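Local structure of cytochrome C' (1MQV) at residues A6-I11 and G63-L68; A10-M15 and K49-L54; A24-E29 and S101-I106; A43-S48 and A88-Q93. The protein carries a covalently bound high-spin heme c with no sixth ligand to its iron and is active in electron transfer, though its exact function is not known. The protein carries 3 engineered substitutions. One frame throughout, in Å; residues are numbered along the deposited sequence.

Contact 1: residues A6-I11 and G63-L68; sequences AQRKAI and GDTAAL. With HEC (heme c), chain C.
Helix 4-27 passes an irregular loop, nearest at K9 and T65 (8.2 Å from K9 CA to T65 CA); long side chains and a heme propionate bridge the interval. The propionate oxygen O2D of the heme is the meeting point. R8 NE donates to O2D at 2.9 Å, nearly straight at 168°. T65 OG1 donates to the same O2D at 2.7 Å. The R8 guanidinium meets T65 at its edge: NH2 donates to T65 OG1 at 2.9 Å, with the oxygen in the guanidinium plane. The second bond of NH2, to O2D, is weak. T65 OG1 stands anti to its own N (chi1 172°), which places it between the guanidinium and the propionate. There it also accepts from A67 N, and this closes an ST turn. The turn presents A66 N to the other oxygen, O1D, at 2.7 Å. R8, T65 and A66 are among the known heme-binding residues of this cytochrome c'; they join the first helix of the four-helix bundle to the loop before helix 75-95. A leucine in place of R8 would probably leave O2D with T65 OG1 but without its charged mate, and OG1 without its guanidinium donor. R8 NH1 is held as well, by L54 O and S59 OG. K9 runs alongside the heme's other propionate, with CG 3.4 Å from its O2A. The chain bends at chi3 (144°), and K9 NZ donates to D64 O at 2.6 Å from above the carbonyl plane. A67 CB packs obliquely against R8 NH2 at 3.5 Å.

Contact 2: residues A10-M15 and K49-L54; sequences AILKQM and KKLPAL. With HEC (heme c), chain C.
One face of the heme is covered by L12, which lies between the porphyrin and L51. L12 CD2 sits over the iron at 3.5 Å, and CD1 lies over the ring near C4D and CHA. M15 CE comes down near the meso carbon CHC. H117, the axial ligand of the iron, holds the other face. This is the heme pocket of the four-helix bundle, where helix 4-27 packs on segment 49-54 at the end of helix 34-50. The iron has no sixth ligand. With L12 cut back to alanine, the iron would probably lose the methyl over it, and L51 CD1 one of its partners. L51 is the central apolar residue of the other segment. Its CD1 touches L12 CD2 at 3.7 Å, the two side chains meeting at a slant. M15, bent at chi2 (-131°), comes to the same methyl tip to tip, with 3.6 Å from M15 CE to L51 CD1. I11 and L51 run alongside one another, pointing opposite ways, with I11 CG2 3.8 Å from L51 CD1. F82 of helix 75-95 also packs on L51. I11 crosses L54 at about a right angle, with 3.6 Å between I11 CD1 and L54 CD1.

Contact 3: residues A24-E29 and S101-I106; sequences AMLKGE and SLKANI
L26 and L102 form the closely packed part of this contact, together with M25 and I106. The end of the L26 side chain reaches the other helix, and its two methyls serve different partners. L26 CD2 meets L102 CG at 4.0 Å, and the two leucines cross at a slant. L26 CD1 meets I106 CG2, also at 4.0 Å. L102 CG lies anti to its backbone N (chi1 169°), and this turns CD2 toward the first helix, where L102 CD2 reaches M25 CB at 4.0 Å. M25 offers only the base of its side chain here. Beyond CG the chain is extended and leads away to V36 and V37 of helix 34-50.

The other side is looser and lies toward solvent. K103 is exposed and adds only its aliphatic part: K103 CG lies 4.2 Å from L26 CD2. Its NZ has a weak, long ion pair with E99. L26 itself is largely exposed, although its methyls cover I106 and L102. On the far side of the turn, K27 NZ forms a salt bridge with E29 OE1 at 3.3 Å. G28 closes helix 4-27 with positive phi (84°) in a Schellman motif: E29 N donates to A24 O and G28 N to M25 O.

The contact thus joins the end of helix 4-27 to the beginning of helix 99-120, the first and last helices of the four-helix bundle. W32, an engineered residue in the loop between helices 4-27 and 34-50, packs against L102, and I96 from the loop before helix 99-120 also touches it.

Contact 4: residues A43-S48 and A88-Q93; sequences AIADDS and AATAAQ
I44 CG2 meets A89 CB at 3.8 Å, the first touch along segment 43-48. CG2 stands anti to the I44 backbone N, with CG1 beside that N (chi1 -70°), and this turns the methyl to A89. I44 also packs on L85 of the same partner helix, and its side chain lies about 4 Å from the heme at the nearest atoms. A45 comes next and holds the closest backbone approach, with 5.4 Å from A45 CA to A89 CA. Alanine faces alanine, and A45 CB lies 4.0 Å from A89 CB. Small residues on both sides let helices 34-50 and 75-95 of the four-helix bundle come near. The axes of the two short segments approach to 8.5 Å and run antiparallel with a clear tilt, 153° between their directions. A45 CB also lies against T90 OG1 at 3.6 Å, a hydroxyl whose hydrogen bond goes to A86 O, one turn back in its own helix. Q93 OE1 comes near the same methyl from one turn further along helix 75-95. D47 turns to helix 4-27, where it packs on I11, Q14 and M15. S48 OG donates a hydrogen bond to I44 O at 2.9 Å. That oxygen also accepts from S48 N, and the two donors come from opposite faces of the carbonyl plane.

Contacts 1 and 2 lie next to each other, with centres 9 Å apart. They share A10 and I11 on helix 4-27, and both touch the heme. The link from R8 to L54, probably a hydrogen bond, ties them together. Contact 4 lies 12 Å from contact 2 by centres and shares helix 34-50 with it; the two touch through D47. Contact 3 sits toward the other end of the bundle, about 29 Å from contact 1 between centres, though both use helix 4-27. Along the chain contact 4 is nested within the loop closed by contact 3, while contacts 1 and 2 each alternate with contacts 3 and 4. Together they join all four helices; contacts 1 and 2 line the heme, and contact 3 fastens the far end.

Contact 1: residues A6-I11 and G63-L68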
# COMPACT_ATOMS: atom_id res chain seq x y z
N ALA A 6 -1.67 -15.37 -5.51
CA ALA A 6 -0.23 -15.25 -5.65
C ALA A 6 0.10 -13.89 -6.26
O ALA A 6 1.10 -13.26 -5.89
CB ALA A 6 0.31 -16.38 -6.51
N GLN A 7 -0.72 -13.42 -7.19
CA GLN A 7 -0.44 -12.15 -7.83
C GLN A 7 -0.48 -11.00 -6.86
O GLN A 7 0.42 -10.15 -6.83
CB GLN A 7 -1.47 -11.82 -8.90
CG GLN A 7 -1.27 -12.48 -10.23
CD GLN A 7 -2.44 -12.21 -11.14
OE1 GLN A 7 -3.19 -13.11 -11.47
NE2 GLN A 7 -2.61 -10.95 -11.53
N ARG A 8 -1.54 -10.97 -6.07
CA ARG A 8 -1.73 -9.85 -5.13
C ARG A 8 -0.70 -9.87 -4.01
O ARG A 8 -0.25 -8.83 -3.58
CB ARG A 8 -3.18 -9.81 -4.59
CG ARG A 8 -3.53 -10.92 -3.59
CD ARG A 8 -5.01 -11.20 -3.62
NE ARG A 8 -5.46 -11.97 -2.46
CZ ARG A 8 -6.68 -12.53 -2.37
NH1 ARG A 8 -7.55 -12.41 -3.37
NH2 ARG A 8 -7.02 -13.19 -1.28
N LYS A 9 -0.30 -11.06 -3.56
CA LYS A 9 0.70 -11.09 -2.50
C LYS A 9 2.04 -10.58 -3.02
O LYS A 9 2.82 -9.97 -2.25
CB LYS A 9 0.85 -12.53 -1.96
CG LYS A 9 -0.20 -12.95 -0.90
CD LYS A 9 0.06 -14.45 -0.58
CE LYS A 9 -0.18 -14.81 0.85
NZ LYS A 9 0.20 -16.24 1.03
N ALA A 10 2.32 -10.82 -4.30
CA ALA A 10 3.57 -10.37 -4.90
C ALA A 10 3.58 -8.83 -4.98
O ALA A 10 4.58 -8.18 -4.69
CB ALA A 10 3.75 -10.96 -6.30
N ILE A 11 2.44 -8.27 -5.35
CA ILE A 11 2.34 -6.81 -5.45
C ILE A 11 2.40 -6.18 -4.04
O ILE A 11 3.04 -5.15 -3.85
CB ILE A 11 1.03 -6.39 -6.14
CG1 ILE A 11 1.09 -6.73 -7.64
CG2 ILE A 11 0.76 -4.87 -5.91
CD1 ILE A 11 -0.30 -6.78 -8.29
N GLY A 63 -7.13 -20.65 0.61
CA GLY A 63 -6.19 -21.43 1.39
C GLY A 63 -4.86 -20.79 1.79
O GLY A 63 -4.33 -21.00 2.89
N ASP A 64 -4.25 -20.03 0.90
CA ASP A 64 -2.96 -19.48 1.29
C ASP A 64 -3.02 -17.96 1.29
O ASP A 64 -2.15 -17.32 0.70
CB ASP A 64 -1.88 -19.96 0.31
CG ASP A 64 -2.26 -19.68 -1.13
OD1 ASP A 64 -3.38 -19.14 -1.34
OD2 ASP A 64 -1.46 -19.98 -2.04
N THR A 65 -4.05 -17.40 1.91
CA THR A 65 -4.20 -15.94 1.89
C THR A 65 -4.53 -15.40 3.26
O THR A 65 -5.15 -16.08 4.08
CB THR A 65 -5.33 -15.54 0.94
OG1 THR A 65 -5.60 -14.13 1.06
CG2 THR A 65 -6.64 -16.28 1.32
N ALA A 66 -4.11 -14.17 3.52
CA ALA A 66 -4.41 -13.56 4.80
C ALA A 66 -5.57 -12.59 4.65
O ALA A 66 -5.90 -11.88 5.57
CB ALA A 66 -3.18 -12.84 5.34
N ALA A 67 -6.17 -12.54 3.47
CA ALA A 67 -7.32 -11.68 3.25
C ALA A 67 -8.50 -12.22 4.05
O ALA A 67 -8.80 -13.40 3.99
CB ALA A 67 -7.65 -11.65 1.80
N LEU A 68 -9.17 -11.35 4.80
CA LEU A 68 -10.31 -11.77 5.60
C LEU A 68 -11.62 -11.78 4.81
O LEU A 68 -11.82 -10.99 3.90
CB LEU A 68 -10.45 -10.85 6.85
CG LEU A 68 -9.24 -10.80 7.77
CD1 LEU A 68 -9.49 -9.79 8.91
CD2 LEU A 68 -8.96 -12.22 8.34
FE HEC C . -1.31 -4.61 2.85
CHA HEC C . -0.83 -7.94 2.71
CHB HEC C . 2.07 -4.14 2.97
CHC HEC C . -1.72 -1.30 2.23
CHD HEC C . -4.77 -5.04 2.27
NA HEC C . 0.34 -5.83 2.85
C1A HEC C . 0.29 -7.19 2.78
C2A HEC C . 1.61 -7.70 2.81
C3A HEC C . 2.50 -6.62 2.92
C4A HEC C . 1.64 -5.45 2.93
CMA HEC C . 3.98 -6.50 3.03
CAA HEC C . 1.99 -9.17 2.83
CBA HEC C . 2.14 -9.66 1.40
CGA HEC C . 2.71 -11.09 1.36
O1A HEC C . 3.92 -11.21 1.10
O2A HEC C . 1.96 -12.05 1.58
NB HEC C . -0.11 -3.09 2.68
C1B HEC C . 1.26 -3.02 2.88
C2B HEC C . 1.78 -1.63 2.90
C3B HEC C . 0.71 -0.84 2.70
C4B HEC C . -0.46 -1.75 2.52
CMB HEC C . 3.27 -1.27 3.16
CAB HEC C . 0.66 0.62 2.66
CBB HEC C . 1.53 1.41 1.89
NC HEC C . -2.88 -3.46 2.29
C1C HEC C . -2.88 -2.08 2.10
C2C HEC C . -4.18 -1.58 1.87
C3C HEC C . -5.09 -2.60 1.90
C4C HEC C . -4.22 -3.79 2.18
CMC HEC C . -4.56 -0.06 1.81
CAC HEC C . -6.54 -2.66 1.81
CBC HEC C . -7.24 -1.56 1.12
ND HEC C . -2.61 -6.15 2.56
C1D HEC C . -3.97 -6.21 2.46
C2D HEC C . -4.47 -7.60 2.49
C3D HEC C . -3.34 -8.38 2.62
C4D HEC C . -2.18 -7.49 2.64
CMD HEC C . -5.94 -7.97 2.14
CAD HEC C . -3.35 -9.98 2.62
CBD HEC C . -3.10 -10.36 1.13
CGD HEC C . -3.30 -11.86 0.93
O1D HEC C . -2.78 -12.58 1.79
O2D HEC C . -3.96 -12.28 -0.04

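Contact 2: residues A10-M15 and K49-L54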
# COMPACT_ATOMS: atom_id res chain seq x y z
N ALA A 10 2.32 -10.82 -4.30
CA ALA A 10 3.57 -10.37 -4.90
C ALA A 10 3.58 -8.83 -4.98
O ALA A 10 4.58 -8.18 -4.69
CB ALA A 10 3.75 -10.96 -6.30
N ILE A 11 2.44 -8.27 -5.35
CA ILE A 11 2.34 -6.81 -5.45
C ILE A 11 2.40 -6.18 -4.04
O ILE A 11 3.04 -5.15 -3.85
CB ILE A 11 1.03 -6.39 -6.14
CG1 ILE A 11 1.09 -6.73 -7.64
CG2 ILE A 11 0.76 -4.87 -5.91
CD1 ILE A 11 -0.30 -6.78 -8.29
N LEU A 12 1.74 -6.78 -3.05
CA LEU A 12 1.76 -6.21 -1.70
C LEU A 12 3.14 -6.38 -1.09
O LEU A 12 3.57 -5.55 -0.29
CB LEU A 12 0.67 -6.84 -0.80
CG LEU A 12 -0.74 -6.48 -1.25
CD1 LEU A 12 -1.72 -7.57 -0.81
CD2 LEU A 12 -1.13 -5.09 -0.57
N LYS A 13 3.85 -7.44 -1.47
CA LYS A 13 5.21 -7.62 -0.96
C LYS A 13 6.06 -6.46 -1.50
O LYS A 13 6.88 -5.89 -0.76
CB LYS A 13 5.78 -8.98 -1.41
CG LYS A 13 7.22 -9.22 -1.00
CD LYS A 13 7.59 -10.69 -1.26
CE LYS A 13 9.10 -10.92 -1.16
NZ LYS A 13 9.69 -10.35 0.08
N GLN A 14 5.87 -6.12 -2.78
CA GLN A 14 6.60 -4.99 -3.38
C GLN A 14 6.24 -3.71 -2.63
O GLN A 14 7.11 -2.87 -2.37
CB GLN A 14 6.24 -4.76 -4.87
CG GLN A 14 6.31 -5.95 -5.81
CD GLN A 14 5.62 -5.65 -7.14
OE1 GLN A 14 5.01 -6.53 -7.77
NE2 GLN A 14 5.73 -4.39 -7.59
N MET A 15 4.96 -3.54 -2.29
CA MET A 15 4.56 -2.32 -1.58
C MET A 15 5.32 -2.25 -0.26
O MET A 15 5.85 -1.20 0.11
CB MET A 15 3.04 -2.29 -1.31
CG MET A 15 2.20 -1.67 -2.41
SD MET A 15 0.99 -0.44 -1.76
CE MET A 15 -0.31 -1.49 -1.44
N LYS A 49 -3.42 0.85 -7.64
CA LYS A 49 -4.36 0.95 -8.74
C LYS A 49 -4.57 -0.44 -9.37
O LYS A 49 -5.56 -0.68 -10.04
CB LYS A 49 -3.86 1.93 -9.77
CG LYS A 49 -3.97 3.36 -9.32
CD LYS A 49 -3.18 4.27 -10.27
CE LYS A 49 -3.64 5.71 -10.10
NZ LYS A 49 -2.73 6.57 -10.91
N LYS A 50 -3.64 -1.34 -9.10
CA LYS A 50 -3.74 -2.69 -9.63
C LYS A 50 -4.49 -3.62 -8.70
O LYS A 50 -5.25 -4.47 -9.15
CB LYS A 50 -2.33 -3.25 -9.86
CG LYS A 50 -1.57 -2.59 -10.99
CD LYS A 50 -0.20 -3.25 -11.14
CE LYS A 50 0.68 -2.43 -12.08
NZ LYS A 50 2.09 -2.93 -12.18
N LEU A 51 -4.29 -3.45 -7.38
CA LEU A 51 -4.91 -4.34 -6.39
C LEU A 51 -6.44 -4.52 -6.39
O LEU A 51 -6.92 -5.61 -6.09
CB LEU A 51 -4.38 -4.01 -4.96
CG LEU A 51 -2.88 -4.42 -4.85
CD1 LEU A 51 -2.10 -3.60 -3.80
CD2 LEU A 51 -2.77 -5.95 -4.59
N PRO A 52 -7.23 -3.47 -6.75
CA PRO A 52 -8.69 -3.60 -6.76
C PRO A 52 -9.22 -4.70 -7.66
O PRO A 52 -10.32 -5.18 -7.45
CB PRO A 52 -9.15 -2.24 -7.26
CG PRO A 52 -8.15 -1.33 -6.59
CD PRO A 52 -6.84 -2.05 -6.90
N ALA A 53 -8.43 -5.07 -8.66
CA ALA A 53 -8.88 -6.10 -9.58
C ALA A 53 -8.46 -7.52 -9.15
O ALA A 53 -8.77 -8.49 -9.84
CB ALA A 53 -8.36 -5.80 -10.98
N LEU A 54 -7.82 -7.65 -8.00
CA LEU A 54 -7.32 -8.98 -7.57
C LEU A 54 -7.92 -9.66 -6.33
O LEU A 54 -7.28 -10.54 -5.72
CB LEU A 54 -5.80 -8.88 -7.40
CG LEU A 54 -5.04 -8.38 -8.59
CD1 LEU A 54 -3.54 -8.27 -8.17
CD2 LEU A 54 -5.16 -9.39 -9.73
FE HEC C . -1.31 -4.61 2.85
CHA HEC C . -0.83 -7.94 2.71
CHB HEC C . 2.07 -4.14 2.97
CHC HEC C . -1.72 -1.30 2.23
CHD HEC C . -4.77 -5.04 2.27
NA HEC C . 0.34 -5.83 2.85
C1A HEC C . 0.29 -7.19 2.78
C2A HEC C . 1.61 -7.70 2.81
C3A HEC C . 2.50 -6.62 2.92
C4A HEC C . 1.64 -5.45 2.93
CMA HEC C . 3.98 -6.50 3.03
CAA HEC C . 1.99 -9.17 2.83
CBA HEC C . 2.14 -9.66 1.40
CGA HEC C . 2.71 -11.09 1.36
O1A HEC C . 3.92 -11.21 1.10
O2A HEC C . 1.96 -12.05 1.58
NB HEC C . -0.11 -3.09 2.68
C1B HEC C . 1.26 -3.02 2.88
C2B HEC C . 1.78 -1.63 2.90
C3B HEC C . 0.71 -0.84 2.70
C4B HEC C . -0.46 -1.75 2.52
CMB HEC C . 3.27 -1.27 3.16
CAB HEC C . 0.66 0.62 2.66
CBB HEC C . 1.53 1.41 1.89
NC HEC C . -2.88 -3.46 2.29
C1C HEC C . -2.88 -2.08 2.10
C2C HEC C . -4.18 -1.58 1.87
C3C HEC C . -5.09 -2.60 1.90
C4C HEC C . -4.22 -3.79 2.18
CMC HEC C . -4.56 -0.06 1.81
CAC HEC C . -6.54 -2.66 1.81
CBC HEC C . -7.24 -1.56 1.12
ND HEC C . -2.61 -6.15 2.56
C1D HEC C . -3.97 -6.21 2.46
C2D HEC C . -4.47 -7.60 2.49
C3D HEC C . -3.34 -8.38 2.62
C4D HEC C . -2.18 -7.49 2.64
CMD HEC C . -5.94 -7.97 2.14
CAD HEC C . -3.35 -9.98 2.62
CBD HEC C . -3.10 -10.36 1.13
CGD HEC C . -3.30 -11.86 0.93
O1D HEC C . -2.78 -12.58 1.79
O2D HEC C . -3.96 -12.28 -0.04

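Contact 3: residues A24-E29 and S101-I106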
# COMPACT_ATOMS: atom_id res chain seq x y z
N ALA A 24 13.88 3.85 6.58
CA ALA A 24 15.30 4.04 6.91
C ALA A 24 15.67 5.52 7.01
O ALA A 24 16.47 5.95 7.86
CB ALA A 24 16.19 3.30 5.86
N MET A 25 15.09 6.33 6.14
CA MET A 25 15.34 7.76 6.21
C MET A 25 14.71 8.32 7.48
O MET A 25 15.34 9.10 8.19
CB MET A 25 14.75 8.46 4.98
CG MET A 25 15.60 8.32 3.75
SD MET A 25 14.71 8.85 2.28
CE MET A 25 15.56 7.80 1.02
N LEU A 26 13.47 7.92 7.78
CA LEU A 26 12.80 8.45 8.96
C LEU A 26 13.60 8.09 10.22
O LEU A 26 13.65 8.85 11.17
CB LEU A 26 11.40 7.91 9.06
CG LEU A 26 10.45 8.37 7.98
CD1 LEU A 26 9.18 7.57 8.15
CD2 LEU A 26 10.17 9.89 8.09
N LYS A 27 14.23 6.92 10.21
CA LYS A 27 15.05 6.48 11.35
C LYS A 27 16.42 7.17 11.42
O LYS A 27 17.10 7.13 12.44
CB LYS A 27 15.26 4.97 11.28
CG LYS A 27 14.07 4.20 11.82
CD LYS A 27 13.95 2.82 11.22
CE LYS A 27 14.88 1.86 11.87
NZ LYS A 27 14.85 0.57 11.13
N GLY A 28 16.82 7.82 10.33
CA GLY A 28 18.12 8.48 10.32
C GLY A 28 19.24 7.51 9.97
O GLY A 28 20.43 7.81 10.11
N GLU A 29 18.86 6.34 9.49
CA GLU A 29 19.81 5.30 9.13
C GLU A 29 20.16 5.28 7.65
O GLU A 29 20.97 4.46 7.20
CB GLU A 29 19.26 3.94 9.58
CG GLU A 29 18.70 4.01 10.99
CD GLU A 29 18.39 2.66 11.59
OE1 GLU A 29 17.96 1.76 10.84
OE2 GLU A 29 18.56 2.51 12.82
N SER A 101 9.68 17.85 4.56
CA SER A 101 8.32 17.53 4.09
C SER A 101 8.07 16.01 4.15
O SER A 101 6.94 15.58 4.31
CB SER A 101 8.05 18.11 2.67
OG SER A 101 9.12 17.89 1.78
N LEU A 102 9.12 15.21 3.98
CA LEU A 102 8.94 13.75 4.19
C LEU A 102 8.48 13.54 5.66
O LEU A 102 7.52 12.82 5.91
CB LEU A 102 10.26 13.03 3.99
CG LEU A 102 10.22 11.57 4.46
CD1 LEU A 102 9.32 10.78 3.53
CD2 LEU A 102 11.64 10.95 4.48
N LYS A 103 9.15 14.15 6.64
CA LYS A 103 8.73 13.99 8.04
C LYS A 103 7.32 14.57 8.33
O LYS A 103 6.55 14.02 9.11
CB LYS A 103 9.75 14.62 9.01
CG LYS A 103 11.13 13.87 9.05
CD LYS A 103 12.16 14.68 9.75
CE LYS A 103 13.49 13.96 9.74
NZ LYS A 103 14.52 14.91 10.23
N ALA A 104 6.96 15.64 7.67
CA ALA A 104 5.65 16.21 7.96
C ALA A 104 4.50 15.50 7.24
O ALA A 104 3.42 15.37 7.79
CB ALA A 104 5.63 17.70 7.57
N ASN A 105 4.77 15.01 6.03
CA ASN A 105 3.72 14.44 5.18
C ASN A 105 3.58 12.94 4.94
O ASN A 105 2.53 12.46 4.47
CB ASN A 105 3.78 15.14 3.84
CG ASN A 105 3.51 16.62 3.98
OD1 ASN A 105 2.54 17.00 4.61
ND2 ASN A 105 4.37 17.46 3.43
N ILE A 106 4.60 12.19 5.31
CA ILE A 106 4.56 10.75 5.02
C ILE A 106 3.49 10.01 5.82
O ILE A 106 2.96 9.00 5.34
CB ILE A 106 5.97 10.11 5.24
CG1 ILE A 106 6.06 8.74 4.51
CG2 ILE A 106 6.28 9.98 6.75
CD1 ILE A 106 5.85 8.85 2.98

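Contact 4: residues A43-S48 and A88-Q93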
# COMPACT_ATOMS: atom_id res chain seq x y z
N ALA A 43 5.54 3.59 -6.77
CA ALA A 43 5.23 2.14 -6.70
C ALA A 43 3.99 1.92 -5.87
O ALA A 43 3.10 1.14 -6.26
CB ALA A 43 6.35 1.39 -6.09
N ILE A 44 3.92 2.59 -4.72
CA ILE A 44 2.75 2.47 -3.85
C ILE A 44 1.51 2.88 -4.65
O ILE A 44 0.50 2.17 -4.62
CB ILE A 44 2.94 3.34 -2.56
CG1 ILE A 44 4.00 2.72 -1.66
CG2 ILE A 44 1.60 3.47 -1.78
CD1 ILE A 44 4.50 3.68 -0.53
N ALA A 45 1.57 4.00 -5.38
CA ALA A 45 0.40 4.45 -6.13
C ALA A 45 0.01 3.48 -7.23
O ALA A 45 -1.17 3.16 -7.39
CB ALA A 45 0.62 5.85 -6.74
N ASP A 46 0.98 3.02 -8.01
CA ASP A 46 0.71 2.05 -9.07
C ASP A 46 0.16 0.71 -8.53
O ASP A 46 -0.77 0.14 -9.12
CB ASP A 46 1.98 1.79 -9.89
CG ASP A 46 2.41 3.01 -10.71
OD1 ASP A 46 1.55 3.87 -10.99
OD2 ASP A 46 3.60 3.10 -11.07
N ASP A 47 0.72 0.21 -7.43
CA ASP A 47 0.27 -1.07 -6.84
C ASP A 47 -1.15 -0.92 -6.37
O ASP A 47 -1.98 -1.82 -6.55
CB ASP A 47 1.15 -1.50 -5.67
CG ASP A 47 2.59 -1.80 -6.09
OD1 ASP A 47 2.83 -2.03 -7.30
OD2 ASP A 47 3.46 -1.82 -5.21
N SER A 48 -1.47 0.24 -5.79
CA SER A 48 -2.82 0.47 -5.29
C SER A 48 -3.86 0.58 -6.41
O SER A 48 -5.07 0.45 -6.16
CB SER A 48 -2.82 1.75 -4.41
OG SER A 48 -1.97 1.56 -3.28
N ALA A 88 -3.26 9.29 -1.99
CA ALA A 88 -2.33 9.84 -0.99
C ALA A 88 -0.89 9.78 -1.51
O ALA A 88 -0.13 10.76 -1.39
CB ALA A 88 -2.47 9.06 0.35
N ALA A 89 -0.49 8.64 -2.09
CA ALA A 89 0.85 8.54 -2.57
C ALA A 89 1.07 9.46 -3.74
O ALA A 89 2.16 10.03 -3.89
CB ALA A 89 1.21 7.05 -2.99
N THR A 90 0.04 9.61 -4.58
CA THR A 90 0.17 10.50 -5.70
C THR A 90 0.29 11.95 -5.24
O THR A 90 1.08 12.72 -5.80
CB THR A 90 -1.03 10.33 -6.66
OG1 THR A 90 -0.96 9.00 -7.20
CG2 THR A 90 -0.95 11.33 -7.80
N ALA A 91 -0.46 12.32 -4.23
CA ALA A 91 -0.36 13.71 -3.73
C ALA A 91 1.02 13.91 -3.06
O ALA A 91 1.64 14.96 -3.16
CB ALA A 91 -1.51 14.00 -2.77
N ALA A 92 1.52 12.88 -2.39
CA ALA A 92 2.81 12.97 -1.73
C ALA A 92 3.99 13.15 -2.71
O ALA A 92 5.03 13.68 -2.32
CB ALA A 92 3.04 11.71 -0.79
N GLN A 93 3.83 12.77 -3.97
CA GLN A 93 4.91 12.97 -4.94
C GLN A 93 5.02 14.46 -5.14
O GLN A 93 6.10 14.97 -5.41
CB GLN A 93 4.59 12.28 -6.26
CG GLN A 93 4.56 10.75 -6.10
CD GLN A 93 4.11 9.99 -7.35
OE1 GLN A 93 3.36 9.02 -7.25
NE2 GLN A 93 4.59 10.40 -8.51